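Local coordinates for protein Adhesin/hemolysin (Burkholderia pseudomallei 1026a, PDB 4G6V) that acts as a tRNA-cleaving toxin of a contact-dependent growth inhibition system, with which bacteria arrest closely related neighbours, at residues Ile64-Ser69 / Pro92-Asn97; Ala74-Asp79 / Gly166-Ile171; Gln99-Tyr104 / Asn129-Leu134. All coordinates share one frame; numbering follows the deposited sequence.

In the fold
A single mixed β-sheet underlies all three contacts, and their chemistry changes with depth. Contact 3 lies almost at the centre of the chain and joins the parallel strands 99-104 and 129-133 by backbone hydrogen bonds. Contact 1, also buried, brings helix 57-74 against the neighbouring strand 94-96 through one tyrosine bond and two acidic side chains; D93 then reaches contact 3 through D93 OD2 and N103 N, 2.7 Å apart. Contact 2 sits at the surface, where the loop after the same helix meets strand 168-171, outermost within this chain, through van der Waals touches of a tyrosine hydroxyl and a lysine chain. The probable active-site acids E66, D93 and D102 fall in contacts 1 and 3, away from contact 2.

Contact 1. Residues Ile64-Ser69 / Pro92-Asn97; sequences IRENQS and PDYTIN
E66, on helix 57-74, meets Y94 with the base of its side chain and D93 with its tip. CB passes 3.9 Å from Y94 OH, and CG, set anti to the backbone N (chi1 179°), comes to 3.3 Å from that same oxygen. A bend at chi2 then turns the carboxylate away from the tyrosine toward D93, where CD is 3.9 Å from D93 OD1. At the tip, E66 OE1 is 3.8 Å from D93 OD1; the two carboxylates are stacked, their planes only 11° apart. In this complex K69 of the CdiI chain forms a salt bridge with E66 OE1, E66 OE2 is hydrogen-bonded to T49, and D93 OD2 is hydrogen-bonded to the backbone N of A2 of the CdiI chain. The backbone of E66 takes part as well: Y94 OH donates to E66 O at 2.9 Å, in the carbonyl plane and on a lone pair. S69, one turn further on, adds its CB at 3.4 Å from Y94 OH. Helix and strand are thus pinned together beside two acids that are probably catalytic, an arrangement in keeping with the active site of a PDDEXK-type nuclease.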
ATOM      1  N   ILE A  64       6.417   3.923  11.356  1.00 37.10           N
ATOM      2  CA  ILE A  64       6.683   5.190  12.028  1.00 36.29           C
ATOM      3  C   ILE A  64       5.752   6.252  11.467  1.00 33.66           C
ATOM      4  O   ILE A  64       4.984   6.874  12.200  1.00 36.95           O
ATOM      5  CB  ILE A  64       8.168   5.680  11.858  1.00 44.21           C
ATOM      6  CG1 ILE A  64       9.142   4.782  12.614  1.00 42.62           C
ATOM      7  CG2 ILE A  64       8.351   7.069  12.424  1.00 40.19           C
ATOM      8  CD1 ILE A  64       8.772   4.613  14.054  1.00 45.48           C
ATOM      9  N   ARG A  65       5.811   6.455  10.159  1.00 35.86           N
ATOM     10  CA  ARG A  65       5.037   7.528   9.536  1.00 34.68           C
ATOM     11  C   ARG A  65       3.519   7.427   9.734  1.00 33.62           C
ATOM     12  O   ARG A  65       2.818   8.444   9.749  1.00 37.91           O
ATOM     13  CB  ARG A  65       5.389   7.631   8.065  1.00 32.72           C
ATOM     14  CG  ARG A  65       6.857   7.921   7.852  1.00 38.18           C
ATOM     15  CD  ARG A  65       7.078   9.394   7.929  1.00 34.35           C
ATOM     16  NE  ARG A  65       8.456   9.745   7.632  1.00 45.31           N
ATOM     17  CZ  ARG A  65       9.382   9.968   8.557  1.00 45.33           C
ATOM     18  NH1 ARG A  65       9.069   9.868   9.842  1.00 36.36           N
ATOM     19  NH2 ARG A  65      10.620  10.290   8.196  1.00 40.64           N
ATOM     20  N   GLU A  66       3.018   6.205   9.892  1.00 34.38           N
ATOM     21  CA  GLU A  66       1.606   5.978  10.187  1.00 33.15           C
ATOM     22  C   GLU A  66       1.271   6.452  11.612  1.00 38.48           C
ATOM     23  O   GLU A  66       0.302   7.179  11.838  1.00 31.43           O
ATOM     24  CB  GLU A  66       1.250   4.498  10.027  1.00 26.25           C
ATOM     25  CG  GLU A  66      -0.201   4.189  10.333  1.00 37.05           C
ATOM     26  CD  GLU A  66      -0.391   2.819  10.961  1.00 38.64           C
ATOM     27  OE1 GLU A  66       0.188   1.855  10.430  1.00 30.25           O
ATOM     28  OE2 GLU A  66      -1.126   2.706  11.975  1.00 45.33           O
ATOM     29  N   ASN A  67       2.074   6.040  12.582  1.00 33.29           N
ATOM     30  CA  ASN A  67       1.864   6.510  13.940  1.00 37.66           C
ATOM     31  C   ASN A  67       2.003   8.026  14.015  1.00 35.60           C
ATOM     32  O   ASN A  67       1.268   8.686  14.748  1.00 27.53           O
ATOM     33  CB  ASN A  67       2.797   5.795  14.918  1.00 25.40           C
ATOM     34  CG  ASN A  67       2.267   4.414  15.319  1.00 38.42           C
ATOM     35  OD1 ASN A  67       1.105   4.076  15.065  1.00 30.60           O
ATOM     36  ND2 ASN A  67       3.116   3.618  15.948  1.00 22.97           N
ATOM     37  N   GLN A  68       2.916   8.571  13.215  1.00 29.53           N
ATOM     38  CA  GLN A  68       3.124  10.010  13.183  1.00 27.09           C
ATOM     39  C   GLN A  68       1.989  10.805  12.533  1.00 37.33           C
ATOM     40  O   GLN A  68       1.668  11.899  12.993  1.00 34.91           O
ATOM     41  CB  GLN A  68       4.449  10.347  12.522  1.00 22.47           C
ATOM     42  CG  GLN A  68       5.649   9.943  13.358  1.00 31.67           C
ATOM     43  CD  GLN A  68       6.961  10.206  12.643  1.00 47.35           C
ATOM     44  OE1 GLN A  68       7.086   9.997  11.423  1.00 45.00           O
ATOM     45  NE2 GLN A  68       7.946  10.676  13.393  1.00 40.30           N
ATOM     46  N   SER A  69       1.396  10.273  11.463  1.00 37.90           N
ATOM     47  CA  SER A  69       0.269  10.950  10.816  1.00 35.54           C
ATOM     48  C   SER A  69      -0.928  11.074  11.745  1.00 37.28           C
ATOM     49  O   SER A  69      -1.648  12.066  11.699  1.00 36.83           O
ATOM     50  CB  SER A  69      -0.137  10.243   9.530  1.00 32.64           C
ATOM     51  OG  SER A  69       0.718  10.631   8.471  1.00 38.87           O
ATOM     52  N   PRO A  92      -8.287  -1.369   8.697  1.00 34.42           N
ATOM     53  CA  PRO A  92      -7.763  -0.050   8.314  1.00 34.42           C
ATOM     54  C   PRO A  92      -6.833   0.584   9.362  1.00 43.41           C
ATOM     55  O   PRO A  92      -6.841   0.233  10.556  1.00 39.38           O
ATOM     56  CB  PRO A  92      -9.025   0.805   8.126  1.00 28.31           C
ATOM     57  CG  PRO A  92     -10.105   0.069   8.813  1.00 32.15           C
ATOM     58  CD  PRO A  92      -9.752  -1.383   8.820  1.00 26.57           C
ATOM     59  N   ASP A  93      -6.024   1.525   8.888  1.00 36.18           N
ATOM     60  CA  ASP A  93      -5.079   2.242   9.723  1.00 35.25           C
ATOM     61  C   ASP A  93      -5.776   3.116  10.766  1.00 35.87           C
ATOM     62  O   ASP A  93      -5.515   3.003  11.968  1.00 40.93           O
ATOM     63  CB  ASP A  93      -4.171   3.113   8.844  1.00 37.44           C
ATOM     64  CG  ASP A  93      -3.148   2.304   8.069  1.00 34.78           C
ATOM     65  OD1 ASP A  93      -2.914   1.127   8.437  1.00 37.86           O
ATOM     66  OD2 ASP A  93      -2.573   2.852   7.100  1.00 33.53           O
ATOM     67  N   TYR A  94      -6.649   3.994  10.284  1.00 35.67           N
ATOM     68  CA  TYR A  94      -7.351   4.937  11.136  1.00 35.40           C
ATOM     69  C   TYR A  94      -8.855   4.928  10.920  1.00 41.35           C
ATOM     70  O   TYR A  94      -9.367   4.303   9.978  1.00 37.76           O
ATOM     71  CB  TYR A  94      -6.937   6.356  10.809  1.00 29.87           C
ATOM     72  CG  TYR A  94      -5.487   6.544  10.482  1.00 39.23           C
ATOM     73  CD1 TYR A  94      -4.491   6.280  11.433  1.00 36.83           C
ATOM     74  CD2 TYR A  94      -5.107   7.050   9.245  1.00 34.86           C
ATOM     75  CE1 TYR A  94      -3.172   6.479  11.145  1.00 31.15           C
ATOM     76  CE2 TYR A  94      -3.781   7.269   8.949  1.00 40.72           C
ATOM     77  CZ  TYR A  94      -2.811   6.977   9.906  1.00 31.67           C
ATOM     78  OH  TYR A  94      -1.487   7.178   9.609  1.00 34.77           O
ATOM     79  N   THR A  95      -9.494   5.827  11.673  1.00 35.42           N
ATOM     80  CA  THR A  95     -10.851   6.331  11.464  1.00 36.98           C
ATOM     81  C   THR A  95     -10.754   7.853  11.714  1.00 31.28           C
ATOM     82  O   THR A  95     -10.381   8.262  12.814  1.00 34.26           O
ATOM     83  CB  THR A  95     -11.853   5.705  12.442  1.00 42.55           C
ATOM     84  OG1 THR A  95     -11.465   6.008  13.787  1.00 42.80           O
ATOM     85  CG2 THR A  95     -11.899   4.194  12.261  1.00 40.10           C
ATOM     86  N   ILE A  96     -11.059   8.693  10.717  1.00 40.48           N
ATOM     87  CA  ILE A  96     -10.840  10.118  10.858  1.00 43.32           C
ATOM     88  C   ILE A  96     -12.201  10.821  10.803  1.00 48.43           C
ATOM     89  O   ILE A  96     -12.866  10.883   9.737  1.00 39.12           O
ATOM     90  CB  ILE A  96      -9.842  10.651   9.808  1.00 36.47           C
ATOM     91  CG1 ILE A  96      -8.473  10.024  10.022  1.00 28.87           C
ATOM     92  CG2 ILE A  96      -9.721  12.177   9.873  1.00 38.53           C
ATOM     93  CD1 ILE A  96      -7.424  10.587   9.137  1.00 34.98           C
ATOM     94  N   ASN A  97     -12.629  11.309  11.969  1.00 47.86           N
ATOM     95  CA  ASN A  97     -13.988  11.830  12.134  1.00 43.24           C
ATOM     96  C   ASN A  97     -15.030  10.826  11.624  1.00 48.24           C
ATOM     97  O   ASN A  97     -16.008  11.203  10.962  1.00 40.35           O
ATOM     98  CB  ASN A  97     -14.142  13.187  11.441  1.00 34.05           C
ATOM     99  CG  ASN A  97     -13.190  14.222  11.996  1.00 44.41           C
ATOM    100  OD1 ASN A  97     -12.559  13.997  13.028  1.00 52.88           O
ATOM    101  ND2 ASN A  97     -13.085  15.364  11.325  1.00 40.78           N
TER

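Contact 2. Residues Ala74-Asp79 / Gly166-Ile171; sequences ANKGYD and GNITII
The ring of Y78 approaches I168 and I170 with its hydroxyl end, and neither ring face is laid against the segment 166-171. This tyrosine directly follows the Schellman motif that ends helix 57-74. Both isoleucine methyl groups stand beyond the oxygen and on the same side of the ring plane: I170 CD1 is 3.7 Å from Y78 OH, and I168 CG2 is 3.9 Å from it. At the other end of the ring, Y78 CD1 is packed against I96 CG2 of strand 94-96, and the tyrosine therefore lies between that strand and strand 168-171, at the far edge of the sheet within this chain. L73 of helix 57-74 touches both Y78 and I168.

Within the Schellman motif a type I turn runs from A74 to G77, and G77 leaves the helix with a positive phi of 113°, a backbone conformation that glycine readily adopts. From there the chain runs into strand 79-82. K76, just before G77, and Y78, just after it, both point toward the segment 166-171. On strand 168-171 the usual alternation puts I168 and I170 on the face next to the helix end, while T169 points away.

K76 runs past I168 in the opposite direction. Its CG lies 4.0 Å from I168 CG1, an apolar touch between the base of the lysine and the branch of the isoleucine. Bent at chi2 (-73°) and again at chi4, the lysine runs on toward the turn before the strand, where K76 CE comes to 3.5 Å from G166 O.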
ATOM      1  N   ALA A  74      -4.533  14.550  14.886  1.00 43.62           N
ATOM      2  CA  ALA A  74      -5.222  14.748  16.140  1.00 40.63           C
ATOM      3  C   ALA A  74      -4.902  16.155  16.665  1.00 48.86           C
ATOM      4  O   ALA A  74      -5.758  16.823  17.251  1.00 53.49           O
ATOM      5  CB  ALA A  74      -4.834  13.674  17.130  1.00 29.50           C
ATOM      6  N   ASN A  75      -3.683  16.623  16.417  1.00 48.01           N
ATOM      7  CA  ASN A  75      -3.287  17.956  16.880  1.00 52.21           C
ATOM      8  C   ASN A  75      -3.744  19.063  15.939  1.00 50.65           C
ATOM      9  O   ASN A  75      -3.492  20.240  16.199  1.00 52.55           O
ATOM     10  CB  ASN A  75      -1.767  18.059  17.123  1.00 46.00           C
ATOM     11  CG  ASN A  75      -1.306  17.255  18.338  1.00 48.84           C
ATOM     12  OD1 ASN A  75      -2.083  17.016  19.270  1.00 45.51           O
ATOM     13  ND2 ASN A  75      -0.036  16.835  18.334  1.00 40.95           N
ATOM     14  N   LYS A  76      -4.396  18.685  14.842  1.00 43.53           N
ATOM     15  CA  LYS A  76      -4.929  19.661  13.897  1.00 45.41           C
ATOM     16  C   LYS A  76      -6.449  19.752  14.005  1.00 47.89           C
ATOM     17  O   LYS A  76      -7.087  20.555  13.314  1.00 46.84           O
ATOM     18  CB  LYS A  76      -4.514  19.326  12.467  1.00 50.36           C
ATOM     19  CG  LYS A  76      -3.050  19.611  12.174  1.00 49.22           C
ATOM     20  CD  LYS A  76      -2.786  21.104  12.071  1.00 47.38           C
ATOM     21  CE  LYS A  76      -1.321  21.375  11.735  1.00 49.93           C
ATOM     22  NZ  LYS A  76      -1.121  22.615  10.920  1.00 49.01           N
ATOM     23  N   GLY A  77      -7.023  18.929  14.877  1.00 44.53           N
ATOM     24  CA  GLY A  77      -8.442  19.000  15.158  1.00 40.47           C
ATOM     25  C   GLY A  77      -9.275  17.819  14.704  1.00 56.26           C
ATOM     26  O   GLY A  77     -10.496  17.833  14.867  1.00 70.61           O
ATOM     27  N   TYR A  78      -8.654  16.799  14.119  1.00 53.26           N
ATOM     28  CA  TYR A  78      -9.422  15.611  13.743  1.00 48.03           C
ATOM     29  C   TYR A  78      -9.558  14.668  14.921  1.00 50.81           C
ATOM     30  O   TYR A  78      -8.709  14.636  15.817  1.00 48.69           O
ATOM     31  CB  TYR A  78      -8.778  14.874  12.577  1.00 42.48           C
ATOM     32  CG  TYR A  78      -8.666  15.706  11.337  1.00 38.40           C
ATOM     33  CD1 TYR A  78      -9.581  15.578  10.310  1.00 32.37           C
ATOM     34  CD2 TYR A  78      -7.635  16.625  11.193  1.00 38.86           C
ATOM     35  CE1 TYR A  78      -9.468  16.346   9.166  1.00 41.89           C
ATOM     36  CE2 TYR A  78      -7.513  17.395  10.057  1.00 31.23           C
ATOM     37  CZ  TYR A  78      -8.432  17.259   9.048  1.00 40.44           C
ATOM     38  OH  TYR A  78      -8.296  18.038   7.921  1.00 50.76           O
ATOM     39  N   ASP A  79     -10.637  13.904  14.927  1.00 43.33           N
ATOM     40  CA  ASP A  79     -10.775  12.849  15.910  1.00 48.85           C
ATOM     41  C   ASP A  79     -10.241  11.588  15.259  1.00 51.14           C
ATOM     42  O   ASP A  79     -10.819  11.088  14.287  1.00 50.95           O
ATOM     43  CB  ASP A  79     -12.235  12.697  16.325  1.00 47.65           C
ATOM     44  CG  ASP A  79     -12.784  13.969  16.978  1.00 67.00           C
ATOM     45  OD1 ASP A  79     -12.169  14.459  17.963  1.00 65.46           O
ATOM     46  OD2 ASP A  79     -13.811  14.494  16.496  1.00 59.17           O
ATOM     47  N   GLY A 166       4.206  19.675   8.134  1.00 44.17           N
ATOM     48  CA  GLY A 166       3.002  19.366   8.889  1.00 32.58           C
ATOM     49  C   GLY A 166       1.762  20.173   8.499  1.00 45.17           C
ATOM     50  O   GLY A 166       0.775  20.227   9.246  1.00 45.42           O
ATOM     51  N   ASN A 167       1.803  20.814   7.337  1.00 45.76           N
ATOM     52  CA  ASN A 167       0.623  21.509   6.799  1.00 50.38           C
ATOM     53  C   ASN A 167      -0.375  20.576   6.113  1.00 48.19           C
ATOM     54  O   ASN A 167      -0.009  19.793   5.224  1.00 50.29           O
ATOM     55  CB  ASN A 167       1.036  22.594   5.803  1.00 50.69           C
ATOM     56  CG  ASN A 167       1.936  23.628   6.420  1.00 53.86           C
ATOM     57  OD1 ASN A 167       1.668  24.112   7.524  1.00 49.08           O
ATOM     58  ND2 ASN A 167       3.031  23.961   5.726  1.00 47.33           N
ATOM     59  N   ILE A 168      -1.638  20.680   6.512  1.00 41.58           N
ATOM     60  CA  ILE A 168      -2.685  19.862   5.916  1.00 47.39           C
ATOM     61  C   ILE A 168      -3.375  20.555   4.745  1.00 49.07           C
ATOM     62  O   ILE A 168      -3.885  21.675   4.878  1.00 51.77           O
ATOM     63  CB  ILE A 168      -3.776  19.475   6.940  1.00 39.09           C
ATOM     64  CG1 ILE A 168      -3.157  18.936   8.227  1.00 39.25           C
ATOM     65  CG2 ILE A 168      -4.714  18.460   6.333  1.00 46.50           C
ATOM     66  CD1 ILE A 168      -2.155  17.848   7.983  1.00 38.83           C
ATOM     67  N   THR A 169      -3.374  19.882   3.600  1.00 43.85           N
ATOM     68  CA  THR A 169      -4.298  20.205   2.515  1.00 51.36           C
ATOM     69  C   THR A 169      -5.276  19.050   2.265  1.00 52.27           C
ATOM     70  O   THR A 169      -4.965  17.886   2.530  1.00 44.33           O
ATOM     71  CB  THR A 169      -3.580  20.565   1.177  1.00 50.97           C
ATOM     72  OG1 THR A 169      -2.824  19.444   0.703  1.00 42.99           O
ATOM     73  CG2 THR A 169      -2.677  21.772   1.351  1.00 45.69           C
ATOM     74  N   ILE A 170      -6.450  19.384   1.736  1.00 56.68           N
ATOM     75  CA  ILE A 170      -7.472  18.393   1.442  1.00 43.53           C
ATOM     76  C   ILE A 170      -7.736  18.289  -0.052  1.00 51.51           C
ATOM     77  O   ILE A 170      -7.814  19.299  -0.753  1.00 55.96           O
ATOM     78  CB  ILE A 170      -8.790  18.741   2.147  1.00 52.92           C
ATOM     79  CG1 ILE A 170      -8.596  18.778   3.659  1.00 51.97           C
ATOM     80  CG2 ILE A 170      -9.856  17.730   1.802  1.00 49.75           C
ATOM     81  CD1 ILE A 170      -8.390  17.420   4.248  1.00 56.62           C
ATOM     82  N   ILE A 171      -7.857  17.057  -0.533  1.00 47.75           N
ATOM     83  CA  ILE A 171      -8.330  16.788  -1.884  1.00 38.83           C
ATOM     84  C   ILE A 171      -9.596  15.954  -1.771  1.00 53.74           C
ATOM     85  O   ILE A 171      -9.533  14.779  -1.367  1.00 48.15           O
ATOM     86  CB  ILE A 171      -7.332  15.993  -2.685  1.00 39.21           C
ATOM     87  CG1 ILE A 171      -5.974  16.697  -2.670  1.00 54.89           C
ATOM     88  CG2 ILE A 171      -7.833  15.842  -4.085  1.00 37.20           C
ATOM     89  CD1 ILE A 171      -4.804  15.889  -3.276  1.00 36.54           C
TER

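Contact 3. Residues Gln99-Tyr104 / Asn129-Leu134; sequences QVFDNY and NIVVNL
N129 grips the start of strand 99-104 in two ways, through its amide and through its CB. The amide reaches V100, N129 ND2 donating to V100 O at 3.0 Å with the acceptor nearly in the amide plane. Meanwhile N129 CB sits squarely over one face of the F101 ring, 3.4 Å from the ring centroid and 4° off its normal, a CH-pi contact. The ring also reaches the next residue on the same side of the sheet, with F101 CD2 3.6 Å from V131 CG2. Beyond them the backbones take over: D102 N donates to N129 O, V131 N to D102 O, Y104 N to V131 O at 2.8 Å, and N133 N to Y104 O at 3.0 Å. These bonds join two parallel strands of a beta-alpha-beta unit completed by helix 111-123. On the sheet face toward that helix, Y104 CB rests 3.9 Å from I130 CG2, and the Y104 side chain also touches I114, T117, I118 and K121, the last probably of the active site.

The opposite face carries N103. With CG anti to the backbone N (chi1 -173°) and the amide turned by chi2, N103 OD1 lies 3.7 Å from V131 CG1. That oxygen is hydrogen-bonded to S69 OG of helix 57-74. Further out, D102, probably catalytic, is tied to strand 94-96 by D102 OD1 and the backbone N of D93, and N129 OD1 is held by K158 N, just ahead of strand 159-162.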
ATOM      1  N   GLN A  99     -14.749   8.337   9.363  1.00 44.30           N
ATOM      2  CA  GLN A  99     -14.401   7.701   8.073  1.00 41.26           C
ATOM      3  C   GLN A  99     -13.150   6.807   8.125  1.00 40.69           C
ATOM      4  O   GLN A  99     -12.086   7.258   8.567  1.00 39.35           O
ATOM      5  CB  GLN A  99     -14.172   8.771   6.990  1.00 30.86           C
ATOM      6  CG  GLN A  99     -15.331   9.726   6.767  1.00 49.94           C
ATOM      7  CD  GLN A  99     -15.006  10.804   5.732  1.00 68.09           C
ATOM      8  OE1 GLN A  99     -14.153  11.665   5.962  1.00 69.60           O
ATOM      9  NE2 GLN A  99     -15.690  10.757   4.585  1.00 52.87           N
ATOM     10  N   VAL A 100     -13.255   5.559   7.660  1.00 28.39           N
ATOM     11  CA  VAL A 100     -12.051   4.728   7.537  1.00 32.02           C
ATOM     12  C   VAL A 100     -11.038   5.364   6.570  1.00 38.66           C
ATOM     13  O   VAL A 100     -11.402   5.810   5.465  1.00 31.45           O
ATOM     14  CB  VAL A 100     -12.330   3.237   7.172  1.00 36.47           C
ATOM     15  CG1 VAL A 100     -13.020   2.500   8.338  1.00 21.61           C
ATOM     16  CG2 VAL A 100     -13.106   3.091   5.819  1.00 27.34           C
ATOM     17  N   PHE A 101      -9.785   5.433   7.039  1.00 42.91           N
ATOM     18  CA  PHE A 101      -8.653   6.049   6.337  1.00 35.56           C
ATOM     19  C   PHE A 101      -7.427   5.129   6.369  1.00 39.02           C
ATOM     20  O   PHE A 101      -7.258   4.325   7.295  1.00 34.58           O
ATOM     21  CB  PHE A 101      -8.273   7.360   7.018  1.00 32.83           C
ATOM     22  CG  PHE A 101      -8.714   8.600   6.287  1.00 34.45           C
ATOM     23  CD1 PHE A 101      -9.899   9.231   6.624  1.00 34.31           C
ATOM     24  CD2 PHE A 101      -7.924   9.160   5.287  1.00 32.78           C
ATOM     25  CE1 PHE A 101     -10.300  10.393   5.966  1.00 33.07           C
ATOM     26  CE2 PHE A 101      -8.322  10.321   4.620  1.00 33.06           C
ATOM     27  CZ  PHE A 101      -9.509  10.938   4.963  1.00 30.25           C
ATOM     28  N   ASP A 102      -6.569   5.250   5.361  1.00 35.92           N
ATOM     29  CA  ASP A 102      -5.302   4.528   5.351  1.00 35.92           C
ATOM     30  C   ASP A 102      -4.131   5.492   5.130  1.00 37.15           C
ATOM     31  O   ASP A 102      -4.276   6.497   4.426  1.00 37.53           O
ATOM     32  CB  ASP A 102      -5.299   3.415   4.298  1.00 38.77           C
ATOM     33  CG  ASP A 102      -5.888   2.106   4.822  1.00 53.17           C
ATOM     34  OD1 ASP A 102      -6.252   2.039   6.018  1.00 50.58           O
ATOM     35  OD2 ASP A 102      -5.981   1.138   4.031  1.00 54.11           O
ATOM     36  N   ASN A 103      -2.987   5.193   5.751  1.00 33.39           N
ATOM     37  CA  ASN A 103      -1.773   6.002   5.587  1.00 34.56           C
ATOM     38  C   ASN A 103      -0.926   5.484   4.442  1.00 28.88           C
ATOM     39  O   ASN A 103      -0.781   4.280   4.269  1.00 30.86           O
ATOM     40  CB  ASN A 103      -0.919   6.025   6.874  1.00 26.35           C
ATOM     41  CG  ASN A 103       0.275   6.996   6.778  1.00 34.36           C
ATOM     42  OD1 ASN A 103       0.085   8.203   6.669  1.00 35.40           O
ATOM     43  ND2 ASN A 103       1.509   6.463   6.808  1.00 38.42           N
ATOM     44  N   TYR A 104      -0.382   6.407   3.659  1.00 26.22           N
ATOM     45  CA  TYR A 104       0.540   6.077   2.575  1.00 31.87           C
ATOM     46  C   TYR A 104       1.680   7.091   2.579  1.00 32.95           C
ATOM     47  O   TYR A 104       1.469   8.303   2.425  1.00 31.95           O
ATOM     48  CB  TYR A 104      -0.198   6.033   1.231  1.00 29.18           C
ATOM     49  CG  TYR A 104       0.666   6.103  -0.000  1.00 33.72           C
ATOM     50  CD1 TYR A 104       1.808   5.315  -0.135  1.00 31.94           C
ATOM     51  CD2 TYR A 104       0.330   6.946  -1.045  1.00 30.62           C
ATOM     52  CE1 TYR A 104       2.599   5.393  -1.279  1.00 26.98           C
ATOM     53  CE2 TYR A 104       1.105   7.016  -2.201  1.00 32.01           C
ATOM     54  CZ  TYR A 104       2.233   6.243  -2.318  1.00 34.97           C
ATOM     55  OH  TYR A 104       2.982   6.327  -3.488  1.00 40.35           O
ATOM     56  N   ASN A 129     -10.305   6.257   1.498  1.00 29.20           N
ATOM     57  CA  ASN A 129      -9.750   7.499   2.012  1.00 37.29           C
ATOM     58  C   ASN A 129      -8.296   7.343   2.451  1.00 40.66           C
ATOM     59  O   ASN A 129      -7.968   6.474   3.271  1.00 36.06           O
ATOM     60  CB  ASN A 129     -10.611   8.006   3.158  1.00 31.61           C
ATOM     61  CG  ASN A 129     -12.053   8.135   2.757  1.00 38.52           C
ATOM     62  OD1 ASN A 129     -12.364   8.786   1.759  1.00 40.67           O
ATOM     63  ND2 ASN A 129     -12.945   7.485   3.502  1.00 31.45           N
ATOM     64  N   ILE A 130      -7.433   8.191   1.897  1.00 37.68           N
ATOM     65  CA  ILE A 130      -5.998   8.039   2.074  1.00 37.79           C
ATOM     66  C   ILE A 130      -5.375   9.260   2.726  1.00 32.71           C
ATOM     67  O   ILE A 130      -5.583  10.390   2.264  1.00 34.28           O
ATOM     68  CB  ILE A 130      -5.283   7.892   0.725  1.00 36.87           C
ATOM     69  CG1 ILE A 130      -6.053   6.985  -0.235  1.00 27.01           C
ATOM     70  CG2 ILE A 130      -3.851   7.445   0.959  1.00 31.83           C
ATOM     71  CD1 ILE A 130      -5.760   5.524  -0.085  1.00 33.95           C
ATOM     72  N   VAL A 131      -4.608   9.032   3.788  1.00 28.84           N
ATOM     73  CA  VAL A 131      -3.691  10.059   4.286  1.00 30.86           C
ATOM     74  C   VAL A 131      -2.369   9.890   3.545  1.00 37.12           C
ATOM     75  O   VAL A 131      -1.755   8.801   3.565  1.00 32.33           O
ATOM     76  CB  VAL A 131      -3.430   9.953   5.798  1.00 32.25           C
ATOM     77  CG1 VAL A 131      -2.343  10.926   6.197  1.00 34.36           C
ATOM     78  CG2 VAL A 131      -4.703  10.195   6.596  1.00 28.13           C
ATOM     79  N   VAL A 132      -1.952  10.944   2.849  1.00 31.83           N
ATOM     80  CA  VAL A 132      -0.681  10.901   2.150  1.00 29.93           C
ATOM     81  C   VAL A 132       0.318  11.786   2.860  1.00 37.02           C
ATOM     82  O   VAL A 132       0.192  13.006   2.833  1.00 35.77           O
ATOM     83  CB  VAL A 132      -0.770  11.393   0.724  1.00 25.97           C
ATOM     84  CG1 VAL A 132       0.643  11.331   0.086  1.00 27.63           C
ATOM     85  CG2 VAL A 132      -1.804  10.577  -0.084  1.00 29.81           C
ATOM     86  N   ASN A 133       1.317  11.151   3.466  1.00 35.82           N
ATOM     87  CA  ASN A 133       2.324  11.809   4.286  1.00 30.09           C
ATOM     88  C   ASN A 133       3.624  12.008   3.522  1.00 39.53           C
ATOM     89  O   ASN A 133       4.346  11.029   3.223  1.00 35.91           O
ATOM     90  CB  ASN A 133       2.580  10.953   5.513  1.00 29.04           C
ATOM     91  CG  ASN A 133       3.379  11.668   6.563  1.00 35.40           C
ATOM     92  OD1 ASN A 133       4.118  12.614   6.272  1.00 34.66           O
ATOM     93  ND2 ASN A 133       3.250  11.212   7.806  1.00 28.99           N
ATOM     94  N   LEU A 134       3.937  13.268   3.217  1.00 38.04           N
ATOM     95  CA  LEU A 134       5.100  13.577   2.371  1.00 37.68           C
ATOM     96  C   LEU A 134       6.455  13.706   3.107  1.00 41.02           C
ATOM     97  O   LEU A 134       7.399  14.280   2.564  1.00 44.28           O
ATOM     98  CB  LEU A 134       4.837  14.816   1.498  1.00 31.48           C
ATOM     99  CG  LEU A 134       3.636  14.761   0.536  1.00 37.08           C
ATOM    100  CD1 LEU A 134       3.595  15.991  -0.354  1.00 33.52           C
ATOM    101  CD2 LEU A 134       3.641  13.499  -0.329  1.00 26.37           C
TER